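Local coordinates for intracellular serine protease (Bacillus licheniformis, PDB 4ZOQ), which is a lanthipeptide-processing protease of the subtilase (S8) family that probably cleaves peptide bonds as a serine-type endopeptidase, at residues Asp55-Pro59 against Asp60-Ser64; Val178-Asp181 against Glu182-Lys185; Asn256-Leu259 against Asp260-Leu263; Leu288-Ser291 against Glu292-Arg296. All blocks are in the same frame, centred on the assembly; numbering follows the deposited sequence.

In the fold
The four contacts illustrate how local side-chain chemistry occurs in short segments throughout one subtilase fold. They follow in series along the chain, all within its subtilase part. Contact 1 lies in the loop after strand 46-51, contacts 2 and 3 sit on helices 180-187 and 258-262, and contact 4 falls on helix 275-297. Contacts 1 and 3 are the closest pair by centres, about 22 Å apart, and share a neighbour in Y269. Contacts 1 and 2 have centres about 39 Å apart across the middle of the chain, as do contacts 3 and 4 at about 38 Å. A turn, two helix starts and the later part of a long helix are thus separate local contacts, each held by bonds within its own few residues. Contact 1 comes nearest the predicted charge relay, the L61 side chain about 11 Å from those of D51 and H86.

Contact 1 (Asp55-Pro59 against Asp60-Ser64); sequences DLDHP and DLKAS
The imidazole of H58 and the carboxylate of D60 meet at a slant, their planes turned 45° from each other. D60 OD2 comes to 3.3 Å from H58 CE1, but the bond proper is made by the backbone: D60 N donates to H58 ND1 at 3.1 Å, arriving in the ring plane. With CG anti to its own N (chi1 -168°), the ring leans forward along the chain to receive that amide. P59 lies over one ring face, its CD offset toward the rim. Because ND1 accepts here and NE2 bonds to the carbonyl oxygen of G268, a neutral ring with its proton on NE2 is likely.

The carbonyl of the same histidine takes two amides. K62 N reaches H58 O at 2.8 Å nearly in line with the C=O bond, whereas L61 N, 2.9 Å from H58 O, approaches from above the carbonyl plane. L61 in turn lays CG against H58 CB, 4.1 Å away. On the outer side D57 and K62 run alongside each other; K62 CD touches D57 OD1 at 3.3 Å, while K62 NZ remains 5.2 Å from that oxygen, too far for a salt bridge.

The type I beta turn from D55 to H58 and the residues after it are part of the loop between strands 46-51 and 71-72. Y269 and G12 bind the D60 carboxylate, and L61 packs on helix 86-97 and on T249 of strand 246-249.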
loop_
_atom_site.group_PDB
_atom_site.type_symbol
_atom_site.label_atom_id
_atom_site.label_comp_id
_atom_site.label_asym_id
_atom_site.label_seq_id
_atom_site.Cartn_x
_atom_site.Cartn_y
_atom_site.Cartn_z
ATOM N N ASP B 55 7.086 -13.130 -2.888
ATOM C CA ASP B 55 7.335 -14.535 -3.110
ATOM C C ASP B 55 6.788 -14.920 -4.489
ATOM O O ASP B 55 5.629 -15.318 -4.640
ATOM C CB ASP B 55 6.688 -15.343 -1.981
ATOM C CG ASP B 55 7.047 -16.798 -2.027
ATOM O OD1 ASP B 55 8.192 -17.113 -2.420
ATOM O OD2 ASP B 55 6.187 -17.627 -1.650
ATOM N N LEU B 56 7.658 -14.793 -5.488
ATOM C CA LEU B 56 7.307 -14.832 -6.914
ATOM C C LEU B 56 6.695 -16.146 -7.381
ATOM O O LEU B 56 6.006 -16.190 -8.406
ATOM C CB LEU B 56 8.550 -14.520 -7.753
ATOM C CG LEU B 56 9.157 -13.147 -7.460
ATOM C CD1 LEU B 56 10.497 -12.965 -8.167
ATOM C CD2 LEU B 56 8.182 -12.076 -7.904
ATOM N N ASP B 57 6.990 -17.232 -6.679
ATOM C CA ASP B 57 6.489 -18.506 -7.143
ATOM C C ASP B 57 5.456 -19.124 -6.174
ATOM O O ASP B 57 5.185 -20.334 -6.226
ATOM C CB ASP B 57 7.678 -19.459 -7.354
ATOM C CG ASP B 57 7.374 -20.564 -8.346
ATOM O OD1 ASP B 57 6.656 -20.287 -9.341
ATOM O OD2 ASP B 57 7.835 -21.709 -8.127
ATOM N N HIS B 58 4.848 -18.297 -5.334
ATOM C CA HIS B 58 3.750 -18.743 -4.476
ATOM C C HIS B 58 2.618 -19.256 -5.363
ATOM O O HIS B 58 2.239 -18.586 -6.324
ATOM C CB HIS B 58 3.260 -17.614 -3.548
ATOM C CG HIS B 58 2.342 -18.079 -2.454
ATOM N ND1 HIS B 58 1.038 -18.478 -2.685
ATOM C CD2 HIS B 58 2.548 -18.228 -1.124
ATOM C CE1 HIS B 58 0.481 -18.841 -1.545
ATOM N NE2 HIS B 58 1.374 -18.698 -0.582
ATOM N N PRO B 59 2.103 -20.463 -5.066
ATOM C CA PRO B 59 1.082 -21.115 -5.907
ATOM C C PRO B 59 -0.099 -20.206 -6.217
ATOM O O PRO B 59 -0.634 -20.216 -7.330
ATOM C CB PRO B 59 0.613 -22.307 -5.048
ATOM C CG PRO B 59 1.712 -22.548 -4.092
ATOM C CD PRO B 59 2.378 -21.225 -3.834
ATOM N N ASP B 60 -0.479 -19.385 -5.244
ATOM C CA ASP B 60 -1.628 -18.518 -5.430
ATOM C C ASP B 60 -1.294 -17.237 -6.185
ATOM O O ASP B 60 -2.163 -16.656 -6.830
ATOM C CB ASP B 60 -2.237 -18.192 -4.074
ATOM C CG ASP B 60 -2.765 -19.418 -3.373
ATOM O OD1 ASP B 60 -3.281 -20.331 -4.063
ATOM O OD2 ASP B 60 -2.664 -19.471 -2.133
ATOM N N LEU B 61 -0.034 -16.811 -6.148
ATOM C CA LEU B 61 0.311 -15.489 -6.689
ATOM C C LEU B 61 1.048 -15.552 -8.040
ATOM O O LEU B 61 0.977 -14.606 -8.815
ATOM C CB LEU B 61 1.174 -14.718 -5.680
ATOM C CG LEU B 61 0.573 -14.667 -4.274
ATOM C CD1 LEU B 61 1.490 -13.939 -3.262
ATOM C CD2 LEU B 61 -0.844 -14.084 -4.296
ATOM N N LYS B 62 1.733 -16.657 -8.341
ATOM C CA LYS B 62 2.583 -16.705 -9.542
ATOM C C LYS B 62 1.826 -16.427 -10.860
ATOM O O LYS B 62 2.382 -15.786 -11.738
ATOM C CB LYS B 62 3.345 -18.036 -9.625
ATOM C CG LYS B 62 2.492 -19.279 -9.754
ATOM C CD LYS B 62 3.381 -20.518 -9.745
ATOM C CE LYS B 62 2.579 -21.824 -9.875
ATOM N NZ LYS B 62 2.256 -22.144 -11.300
ATOM N N ALA B 63 0.570 -16.855 -11.007
ATOM C CA ALA B 63 -0.189 -16.577 -12.251
ATOM C C ALA B 63 -0.439 -15.090 -12.534
ATOM O O ALA B 63 -0.691 -14.717 -13.691
ATOM C CB ALA B 63 -1.530 -17.302 -12.236
ATOM N N SER B 64 -0.442 -14.273 -11.473
ATOM C CA SER B 64 -0.736 -12.827 -11.532
ATOM C C SER B 64 0.503 -11.964 -11.441
ATOM O O SER B 64 0.449 -10.750 -11.661
ATOM C CB SER B 64 -1.681 -12.413 -10.398
ATOM O OG SER B 64 -2.865 -13.186 -10.408
HETATM O O HOH W 1 -1.165 -18.750 -9.203
#

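Contact 2 (Val178-Asp181 against Glu182-Lys185); sequences VNLD and EMRK
E182 N donates to N179 OD1 at 2.9 Å in a fairly straight bond (160°), by which N179, the N-cap, completes the start of helix 180-187 with its side chain. Its backbone takes part as well: M183 N reaches N179 O, also at 2.9 Å, in the carbonyl plane. The asparagine holds CG anti to its backbone N (chi1 -178°), which brings the amide oxygen over the helix end. Two residues on, D181 O accepts K185 N at 3.1 Å in a sound helical bond, and R184 N in a weak one.

E182 answers by reaching back. The two side chains cross at about a right angle, yet the carboxylate stacks on the amide with the planes only 17° apart, and E182 OE2 lies 3.5 Å from N179 CB. A leucine in place of N179 would probably leave E182 N without its capping acceptor and the glutamate carboxylate without the flat amide it stacks on. On another flank L180 and M183 lie side by side, L180 CD2 touching M183 CE at 3.6 Å, and V178 approaches the sulfur more loosely.

D181 forms a salt bridge with R219. The amides at this end of the helix are likely to favour the negative charges of both D181 and E182, so that acidic groups and a neutral cap together suit the helix N-terminus.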
loop_
_atom_site.group_PDB
_atom_site.type_symbol
_atom_site.label_atom_id
_atom_site.label_comp_id
_atom_site.label_asym_id
_atom_site.label_seq_id
_atom_site.Cartn_x
_atom_site.Cartn_y
_atom_site.Cartn_z
ATOM N N VAL B 178 -4.010 5.454 17.570
ATOM C CA VAL B 178 -4.097 6.873 17.943
ATOM C C VAL B 178 -4.959 7.651 16.938
ATOM O O VAL B 178 -5.142 7.213 15.781
ATOM C CB VAL B 178 -2.678 7.551 18.021
ATOM C CG1 VAL B 178 -1.736 6.709 18.850
ATOM C CG2 VAL B 178 -2.067 7.707 16.650
ATOM N N ASN B 179 -5.438 8.821 17.361
ATOM C CA ASN B 179 -6.122 9.762 16.483
ATOM C C ASN B 179 -5.070 10.585 15.774
ATOM O O ASN B 179 -4.266 11.238 16.422
ATOM C CB ASN B 179 -7.071 10.672 17.281
ATOM C CG ASN B 179 -7.852 11.645 16.394
ATOM O OD1 ASN B 179 -7.320 12.661 15.937
ATOM N ND2 ASN B 179 -9.122 11.338 16.156
ATOM N N LEU B 180 -5.047 10.545 14.448
ATOM C CA LEU B 180 -3.929 11.161 13.736
ATOM C C LEU B 180 -3.979 12.696 13.817
ATOM O O LEU B 180 -2.938 13.352 13.816
ATOM C CB LEU B 180 -3.879 10.680 12.272
ATOM C CG LEU B 180 -3.502 9.200 12.167
ATOM C CD1 LEU B 180 -3.677 8.641 10.755
ATOM C CD2 LEU B 180 -2.079 8.988 12.653
ATOM N N ASP B 181 -5.174 13.256 13.968
ATOM C CA ASP B 181 -5.310 14.704 14.132
ATOM C C ASP B 181 -4.761 15.151 15.503
ATOM O O ASP B 181 -4.029 16.139 15.592
ATOM C CB ASP B 181 -6.773 15.120 13.954
ATOM C CG ASP B 181 -7.316 14.754 12.565
ATOM O OD1 ASP B 181 -6.597 15.034 11.573
ATOM O OD2 ASP B 181 -8.447 14.197 12.458
ATOM N N GLU B 182 -5.072 14.403 16.560
ATOM C CA GLU B 182 -4.481 14.676 17.867
ATOM C C GLU B 182 -2.975 14.452 17.852
ATOM O O GLU B 182 -2.240 15.141 18.552
ATOM C CB GLU B 182 -5.128 13.807 18.944
ATOM C CG GLU B 182 -6.591 14.135 19.173
ATOM C CD GLU B 182 -7.296 13.098 20.037
ATOM O OE1 GLU B 182 -6.667 12.575 20.995
ATOM O OE2 GLU B 182 -8.485 12.790 19.746
ATOM N N MET B 183 -2.508 13.503 17.047
ATOM C CA MET B 183 -1.078 13.250 16.957
ATOM C C MET B 183 -0.380 14.456 16.334
ATOM O O MET B 183 0.750 14.797 16.685
ATOM C CB MET B 183 -0.782 11.985 16.145
ATOM C CG MET B 183 0.694 11.639 16.132
ATOM S SD MET B 183 1.119 10.192 15.176
ATOM C CE MET B 183 0.851 10.823 13.520
ATOM N N ARG B 184 -1.083 15.128 15.433
ATOM C CA ARG B 184 -0.506 16.261 14.761
ATOM C C ARG B 184 -0.431 17.507 15.626
ATOM O O ARG B 184 0.580 18.204 15.594
ATOM C CB ARG B 184 -1.300 16.588 13.495
ATOM C CG ARG B 184 -0.579 17.644 12.695
ATOM C CD ARG B 184 -1.261 18.058 11.444
ATOM N NE ARG B 184 -0.302 18.795 10.626
ATOM C CZ ARG B 184 -0.374 18.925 9.305
ATOM N NH1 ARG B 184 -1.345 18.318 8.625
ATOM N NH2 ARG B 184 0.554 19.623 8.664
ATOM N N LYS B 185 -1.478 17.782 16.409
ATOM C CA LYS B 185 -1.509 18.980 17.252
ATOM C C LYS B 185 -0.596 18.811 18.467
ATOM O O LYS B 185 0.116 19.718 18.854
ATOM C CB LYS B 185 -2.950 19.288 17.686
ATOM C CG LYS B 185 -3.076 20.264 18.847
ATOM C CD LYS B 185 -4.375 21.093 18.787
ATOM C CE LYS B 185 -5.428 20.592 19.782
ATOM N NZ LYS B 185 -5.661 21.550 20.902
#

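Contact 3 (Asn256-Leu259 against Asp260-Leu263); sequences NTAL and DQML
D260 presses its CB onto one face of the N256 amide, where the methylene carbon sits 3.5 Å from N256 CG and almost equally close to both amide heteroatoms. The D260 carboxylate is turned 62° from that amide plane. The Q261 amide, which follows on the same turn, stands nearly perpendicular to the N256 amide. N256 ND2 is occupied by the carbonyl oxygens of I265 and Y269.

The carboxylate looks back to the backbone before the helix. T257 N donates to D260 OD2 at 3.2 Å, on the anti side and well out of the carboxylate plane, and D260 N returns a straight bond (163°) to T257 OG1, also at 3.2 Å. With chi1 at 82°, T257 OG1 stands between its backbone N and carbonyl carbon and faces that amide. A water adds a third link: T257 OG1 donates to it at 2.7 Å, and it donates to D260 OD1 at 2.6 Å. S270 OG and L271 N also bond to the carboxylate. With an alanine here, T257 N, S270 OG and L271 N would probably be left without that partner and the bridging water without its acceptor at OD1, reducing the capping box to its threonine half.

Further along, L259 CD1 meets L263 CD1 at 4.1 Å. The reciprocal pairing of T257 and D260 is a capping box, the classic N-terminal closure of a helix, here starting the short helix 258-262 against strand 269-272.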
loop_
_atom_site.group_PDB
_atom_site.type_symbol
_atom_site.label_atom_id
_atom_site.label_comp_id
_atom_site.label_asym_id
_atom_site.label_seq_id
_atom_site.Cartn_x
_atom_site.Cartn_y
_atom_site.Cartn_z
ATOM N N ASN B 256 5.839 -20.686 8.997
ATOM C CA ASN B 256 4.839 -19.797 9.577
ATOM C C ASN B 256 4.848 -19.972 11.095
ATOM O O ASN B 256 5.709 -20.673 11.621
ATOM C CB ASN B 256 3.450 -20.037 8.974
ATOM C CG ASN B 256 2.968 -21.454 9.148
ATOM O OD1 ASN B 256 3.448 -22.199 10.020
ATOM N ND2 ASN B 256 2.026 -21.855 8.287
ATOM N N THR B 257 3.913 -19.323 11.788
ATOM C CA THR B 257 3.988 -19.187 13.243
ATOM C C THR B 257 3.471 -20.394 14.000
ATOM O O THR B 257 2.756 -21.213 13.437
ATOM C CB THR B 257 3.189 -17.971 13.737
ATOM O OG1 THR B 257 1.792 -18.319 13.832
ATOM C CG2 THR B 257 3.419 -16.776 12.804
ATOM N N ALA B 258 3.797 -20.467 15.289
ATOM C CA ALA B 258 3.300 -21.532 16.174
ATOM C C ALA B 258 1.760 -21.610 16.217
ATOM O O ALA B 258 1.189 -22.683 16.303
ATOM C CB ALA B 258 3.862 -21.351 17.574
ATOM N N LEU B 259 1.096 -20.464 16.166
ATOM C CA LEU B 259 -0.363 -20.415 16.123
ATOM C C LEU B 259 -0.869 -21.074 14.854
ATOM O O LEU B 259 -1.847 -21.843 14.885
ATOM C CB LEU B 259 -0.842 -18.973 16.167
ATOM C CG LEU B 259 -2.338 -18.720 16.031
ATOM C CD1 LEU B 259 -3.073 -19.305 17.230
ATOM C CD2 LEU B 259 -2.601 -17.223 15.876
ATOM N N ASP B 260 -0.199 -20.789 13.736
ATOM C CA ASP B 260 -0.586 -21.403 12.483
ATOM C C ASP B 260 -0.436 -22.932 12.575
ATOM O O ASP B 260 -1.351 -23.675 12.211
ATOM C CB ASP B 260 0.257 -20.871 11.304
ATOM C CG ASP B 260 0.051 -19.380 11.037
ATOM O OD1 ASP B 260 -1.069 -18.878 11.239
ATOM O OD2 ASP B 260 1.007 -18.703 10.604
ATOM N N GLN B 261 0.707 -23.385 13.094
ATOM C CA GLN B 261 1.012 -24.816 13.164
ATOM C C GLN B 261 -0.007 -25.500 14.040
ATOM O O GLN B 261 -0.544 -26.552 13.670
ATOM C CB GLN B 261 2.413 -25.079 13.705
ATOM C CG GLN B 261 3.423 -24.072 13.260
ATOM C CD GLN B 261 4.830 -24.382 13.740
ATOM O OE1 GLN B 261 5.149 -24.286 14.944
ATOM N NE2 GLN B 261 5.705 -24.697 12.789
ATOM N N MET B 262 -0.292 -24.888 15.184
ATOM C CA MET B 262 -1.300 -25.434 16.077
ATOM C C MET B 262 -2.670 -25.562 15.412
ATOM O O MET B 262 -3.424 -26.475 15.731
ATOM C CB MET B 262 -1.436 -24.551 17.317
ATOM C CG MET B 262 -2.459 -25.074 18.294
ATOM S SD MET B 262 -2.933 -23.854 19.532
ATOM C CE MET B 262 -4.379 -23.125 18.784
ATOM N N LEU B 263 -2.971 -24.687 14.453
ATOM C CA LEU B 263 -4.267 -24.726 13.765
ATOM C C LEU B 263 -4.173 -25.493 12.441
ATOM O O LEU B 263 -5.108 -25.485 11.634
ATOM C CB LEU B 263 -4.809 -23.303 13.542
ATOM C CG LEU B 263 -5.194 -22.514 14.806
ATOM C CD1 LEU B 263 -5.562 -21.053 14.493
ATOM C CD2 LEU B 263 -6.334 -23.212 15.566
HETATM O O HOH W 2 -0.435 -16.982 12.957
#

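Contact 4 (Leu288-Ser291 against Glu292-Arg296); sequences LVIS and EYRER
I290 holds CG2 anti to its backbone N, and R294, one turn later, sets CG beside its own N (chi1 -70°); these rotations lay the two side chains along each other, pointing the same way, with I290 CG2 at 3.6 Å from R294 CD. A bend further out in the arginine (chi3 73°) turns the guanidinium away from the isoleucine, to where NH1 forms a salt bridge with E132. The aliphatic stem thus packs while the charged end pairs elsewhere.

Beneath the side chains runs regular alpha-helical bonding. Y293 N meets V289 O at 2.8 Å, nearly in line with the carbonyl, and R294 N reaches I290 O at 2.9 Å. E292 N bonds to L288 O and E295 N to S291 O in the same pattern. All belong to helix 275-297, which in the subtilisin-like fold carries the nucleophilic serine near its N-terminal end, here S276, predicted as part of the charge relay; this contact lies toward the other end.

E292 and R296 add a salt bridge one turn apart: R296 NE approaches E292 OE2 at 3.2 Å from above the carboxylate plane, while the oxygen lies within the guanidinium plane. S291 is buried, its OG bonded to A287 O in the preceding turn and to the amide of H42, and Y293 OH bonds to Q305. V289, one turn before Y293 on the same side of the helix, packs on V306 and I309 of helix 303-313 and on A336 of helix 333-338.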
loop_
_atom_site.group_PDB
_atom_site.type_symbol
_atom_site.label_atom_id
_atom_site.label_comp_id
_atom_site.label_asym_id
_atom_site.label_seq_id
_atom_site.Cartn_x
_atom_site.Cartn_y
_atom_site.Cartn_z
ATOM N N LEU B 288 -10.747 -4.262 -9.443
ATOM C CA LEU B 288 -11.944 -4.921 -9.965
ATOM C C LEU B 288 -12.867 -3.944 -10.708
ATOM O O LEU B 288 -13.385 -4.278 -11.775
ATOM C CB LEU B 288 -12.720 -5.621 -8.847
ATOM C CG LEU B 288 -12.225 -6.988 -8.391
ATOM C CD1 LEU B 288 -13.282 -7.622 -7.469
ATOM C CD2 LEU B 288 -11.939 -7.881 -9.612
ATOM N N VAL B 289 -13.061 -2.748 -10.141
ATOM C CA VAL B 289 -13.924 -1.735 -10.741
ATOM C C VAL B 289 -13.338 -1.278 -12.075
ATOM O O VAL B 289 -14.056 -1.198 -13.076
ATOM C CB VAL B 289 -14.114 -0.533 -9.814
ATOM C CG1 VAL B 289 -14.703 0.657 -10.577
ATOM C CG2 VAL B 289 -15.005 -0.920 -8.653
ATOM N N ILE B 290 -12.031 -1.019 -12.096
ATOM C CA ILE B 290 -11.384 -0.632 -13.331
ATOM C C ILE B 290 -11.579 -1.729 -14.394
ATOM O O ILE B 290 -11.938 -1.431 -15.534
ATOM C CB ILE B 290 -9.873 -0.342 -13.127
ATOM C CG1 ILE B 290 -9.678 0.946 -12.319
ATOM C CG2 ILE B 290 -9.165 -0.208 -14.484
ATOM C CD1 ILE B 290 -8.327 1.126 -11.722
ATOM N N SER B 291 -11.395 -2.993 -14.009
ATOM C CA SER B 291 -11.562 -4.104 -14.939
ATOM C C SER B 291 -12.999 -4.136 -15.491
ATOM O O SER B 291 -13.209 -4.166 -16.707
ATOM C CB SER B 291 -11.233 -5.422 -14.242
ATOM O OG SER B 291 -9.883 -5.438 -13.798
ATOM N N GLU B 292 -13.996 -4.059 -14.608
ATOM C CA GLU B 292 -15.359 -4.083 -15.105
ATOM C C GLU B 292 -15.654 -2.883 -16.019
ATOM O O GLU B 292 -16.245 -3.033 -17.090
ATOM C CB GLU B 292 -16.365 -4.102 -13.971
ATOM C CG GLU B 292 -17.773 -4.054 -14.493
ATOM C CD GLU B 292 -18.744 -4.792 -13.623
ATOM O OE1 GLU B 292 -18.371 -5.859 -13.079
ATOM O OE2 GLU B 292 -19.885 -4.305 -13.494
ATOM N N TYR B 293 -15.226 -1.700 -15.600
ATOM C CA TYR B 293 -15.537 -0.489 -16.354
ATOM C C TYR B 293 -14.919 -0.545 -17.754
ATOM O O TYR B 293 -15.560 -0.201 -18.747
ATOM C CB TYR B 293 -15.029 0.748 -15.603
ATOM C CG TYR B 293 -15.466 2.061 -16.201
ATOM C CD1 TYR B 293 -14.840 2.590 -17.333
ATOM C CD2 TYR B 293 -16.535 2.769 -15.642
ATOM C CE1 TYR B 293 -15.254 3.819 -17.881
ATOM C CE2 TYR B 293 -16.967 3.987 -16.177
ATOM C CZ TYR B 293 -16.323 4.505 -17.291
ATOM O OH TYR B 293 -16.759 5.693 -17.817
ATOM N N ARG B 294 -13.703 -1.055 -17.839
ATOM C CA ARG B 294 -13.002 -1.056 -19.118
ATOM C C ARG B 294 -13.673 -2.091 -20.012
ATOM O O ARG B 294 -13.794 -1.923 -21.220
ATOM C CB ARG B 294 -11.540 -1.381 -18.901
ATOM C CG ARG B 294 -10.764 -0.278 -18.213
ATOM C CD ARG B 294 -9.310 -0.661 -18.012
ATOM N NE ARG B 294 -8.594 -0.638 -19.275
ATOM C CZ ARG B 294 -7.309 -0.931 -19.413
ATOM N NH1 ARG B 294 -6.592 -1.277 -18.349
ATOM N NH2 ARG B 294 -6.750 -0.885 -20.622
ATOM N N GLU B 295 -14.181 -3.138 -19.378
ATOM C CA GLU B 295 -14.883 -4.187 -20.092
ATOM C C GLU B 295 -16.209 -3.707 -20.666
ATOM O O GLU B 295 -16.612 -4.119 -21.755
ATOM C CB GLU B 295 -15.121 -5.373 -19.163
ATOM C CG GLU B 295 -15.584 -6.618 -19.878
ATOM C CD GLU B 295 -15.436 -7.859 -19.031
ATOM O OE1 GLU B 295 -16.156 -8.836 -19.316
ATOM O OE2 GLU B 295 -14.676 -7.821 -18.038
ATOM N N ARG B 296 -16.866 -2.800 -19.960
ATOM C CA ARG B 296 -18.180 -2.379 -20.391
ATOM C C ARG B 296 -18.106 -1.250 -21.431
ATOM O O ARG B 296 -18.999 -1.134 -22.267
ATOM C CB ARG B 296 -19.015 -1.932 -19.195
ATOM C CG ARG B 296 -19.469 -3.088 -18.302
ATOM C CD ARG B 296 -20.451 -2.586 -17.296
ATOM N NE ARG B 296 -20.974 -3.627 -16.426
ATOM C CZ ARG B 296 -22.011 -4.403 -16.702
ATOM N NH1 ARG B 296 -22.630 -4.291 -17.874
ATOM N NH2 ARG B 296 -22.409 -5.311 -15.811
#